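Local coordinates for putative exported protein (Burkholderia pseudomallei, PDB 4JGB), which probably binds NAD(P)H in a Rossmann-type domain and may act as an oxidoreductase on CH-NH groups, with NAD or NADP as acceptor, at residues L111-G116 against G174-D179. Numbering follows the deposited sequence.
Sequences LEVAPG and GRLIVD
The carboxylate of Glu112 and the guanidinium of Arg175 stand with their planes 90° apart, so this is not the flat, two-pronged salt bridge. OE2 alone does the work: it approaches the guanidinium obliquely and lies 3.2 Å from Arg175 NE. The two side chains run side by side from the two residues paired in a single parallel beta bridge, which joins two excursions from a Rossmann-type NAD(P)H-binding fold: the short strand 112-114 and the loop that follows strand 170-172. With CG of Glu112 anti to its own nitrogen (chi1 178°) and Arg175 stretched out from CG to NE, the extended chains keep alongside each other and bring OE2 level with NE. Long, flexible, charged residues suit this outer side, where Arg175 is exposed.

Glu112 also supplies both backbone bonds of the bridge. Its N donates to Gly174 O at 2.9 Å. Gly174 has a positive phi of 72°, a conformation that glycine adopts readily.

Aliphatic side chains pack beside the bridge. Leu111 crosses Leu176 at about a right angle, CD1 against CD1 at 3.9 Å, and is buried, with Thr210 of strand 207-212 also touching it. Leu176 is branched, so its other methyl, CD2, can meet Val113 CG1 at 3.9 Å; beta-branched Val113 lies alongside it. Beyond this contact, Val113 and Ala114 form a classic beta bulge against the neighbouring short strand 117-118. The second backbone bond, nearly straight, runs from Leu176 N to Glu112 O and is 2.8 Å long.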
loop_
_atom_site.group_PDB
_atom_site.type_symbol
_atom_site.label_atom_id
_atom_site.label_comp_id
_atom_site.label_asym_id
_atom_site.label_seq_id
_atom_site.Cartn_x
_atom_site.Cartn_y
_atom_site.Cartn_z
ATOM N N LEU A 111 -7.513 -4.500 -10.046
ATOM C CA LEU A 111 -7.507 -5.941 -9.810
ATOM C C LEU A 111 -7.886 -6.640 -11.125
ATOM O O LEU A 111 -8.815 -6.223 -11.835
ATOM C CB LEU A 111 -8.443 -6.336 -8.660
ATOM C CG LEU A 111 -8.123 -5.809 -7.243
ATOM C CD1 LEU A 111 -9.237 -6.199 -6.287
ATOM C CD2 LEU A 111 -6.779 -6.345 -6.743
ATOM N N GLU A 112 -7.154 -7.686 -11.457
ATOM C CA GLU A 112 -7.350 -8.367 -12.727
ATOM C C GLU A 112 -8.554 -9.293 -12.672
ATOM O O GLU A 112 -8.634 -10.128 -11.781
ATOM C CB GLU A 112 -6.088 -9.152 -13.052
ATOM C CG GLU A 112 -6.185 -9.942 -14.331
ATOM C CD GLU A 112 -4.837 -10.441 -14.756
ATOM O OE1 GLU A 112 -4.041 -9.629 -15.237
ATOM O OE2 GLU A 112 -4.574 -11.644 -14.577
ATOM N N VAL A 113 -9.492 -9.158 -13.612
ATOM C CA VAL A 113 -10.685 -10.025 -13.617
ATOM C C VAL A 113 -10.550 -11.174 -14.617
ATOM O O VAL A 113 -11.251 -12.158 -14.510
ATOM C CB VAL A 113 -12.006 -9.248 -13.882
ATOM C CG1 VAL A 113 -12.274 -8.229 -12.786
ATOM C CG2 VAL A 113 -12.003 -8.570 -15.255
ATOM N N ALA A 114 -9.651 -11.013 -15.588
ATOM C CA ALA A 114 -9.347 -11.978 -16.651
ATOM C C ALA A 114 -8.011 -11.502 -17.216
ATOM O O ALA A 114 -7.686 -10.328 -17.065
ATOM C CB ALA A 114 -10.421 -11.952 -17.740
ATOM N N PRO A 115 -7.228 -12.399 -17.856
ATOM C CA PRO A 115 -5.985 -11.995 -18.538
ATOM C C PRO A 115 -6.080 -10.624 -19.199
ATOM O O PRO A 115 -6.901 -10.433 -20.074
ATOM C CB PRO A 115 -5.836 -13.080 -19.608
ATOM C CG PRO A 115 -6.316 -14.300 -18.888
ATOM C CD PRO A 115 -7.412 -13.866 -17.939
ATOM N N GLY A 116 -5.279 -9.679 -18.744
ATOM C CA GLY A 116 -5.240 -8.342 -19.344
ATOM C C GLY A 116 -6.460 -7.466 -19.119
ATOM O O GLY A 116 -6.560 -6.378 -19.720
ATOM N N GLY A 174 -2.717 -9.941 -7.102
ATOM C CA GLY A 174 -3.472 -8.884 -7.771
ATOM C C GLY A 174 -4.639 -9.211 -8.711
ATOM O O GLY A 174 -5.066 -8.334 -9.506
ATOM N N ARG A 175 -5.154 -10.438 -8.647
ATOM C CA ARG A 175 -6.416 -10.773 -9.326
ATOM C C ARG A 175 -7.608 -10.578 -8.385
ATOM O O ARG A 175 -7.452 -10.650 -7.165
ATOM C CB ARG A 175 -6.354 -12.209 -9.891
ATOM C CG ARG A 175 -5.257 -12.319 -10.948
ATOM C CD ARG A 175 -4.647 -13.704 -11.127
ATOM N NE ARG A 175 -3.709 -13.684 -12.263
ATOM C CZ ARG A 175 -2.404 -13.380 -12.205
ATOM N NH1 ARG A 175 -1.806 -13.106 -11.052
ATOM N NH2 ARG A 175 -1.675 -13.388 -13.317
ATOM N N LEU A 176 -8.781 -10.302 -8.945
ATOM C CA LEU A 176 -9.996 -10.141 -8.149
ATOM C C LEU A 176 -10.268 -11.422 -7.359
ATOM O O LEU A 176 -10.135 -12.507 -7.906
ATOM C CB LEU A 176 -11.209 -9.899 -9.077
ATOM C CG LEU A 176 -12.515 -9.499 -8.369
ATOM C CD1 LEU A 176 -12.321 -8.226 -7.572
ATOM C CD2 LEU A 176 -13.665 -9.328 -9.343
ATOM N N ILE A 177 -10.617 -11.274 -6.086
ATOM C CA ILE A 177 -11.013 -12.382 -5.202
ATOM C C ILE A 177 -12.447 -12.076 -4.734
ATOM O O ILE A 177 -12.690 -11.042 -4.084
ATOM C CB ILE A 177 -10.055 -12.536 -3.983
ATOM C CG1 ILE A 177 -8.642 -12.935 -4.445
ATOM C CG2 ILE A 177 -10.606 -13.568 -2.994
ATOM C CD1 ILE A 177 -7.517 -12.704 -3.453
ATOM N N VAL A 178 -13.405 -12.926 -5.098
ATOM C CA VAL A 178 -14.787 -12.676 -4.660
ATOM C C VAL A 178 -15.321 -13.861 -3.871
ATOM O O VAL A 178 -14.927 -14.999 -4.156
ATOM C CB VAL A 178 -15.735 -12.342 -5.836
ATOM C CG1 VAL A 178 -15.312 -11.046 -6.524
ATOM C CG2 VAL A 178 -15.837 -13.492 -6.852
ATOM N N ASP A 179 -16.189 -13.602 -2.891
ATOM C CA ASP A 179 -16.915 -14.686 -2.210
ATOM C C ASP A 179 -18.019 -15.305 -3.092
ATOM O O ASP A 179 -18.186 -14.929 -4.261
ATOM C CB ASP A 179 -17.453 -14.268 -0.823
ATOM C CG ASP A 179 -18.461 -13.149 -0.881
ATOM O OD1 ASP A 179 -19.151 -12.987 -1.921
ATOM O OD2 ASP A 179 -18.559 -12.416 0.131
#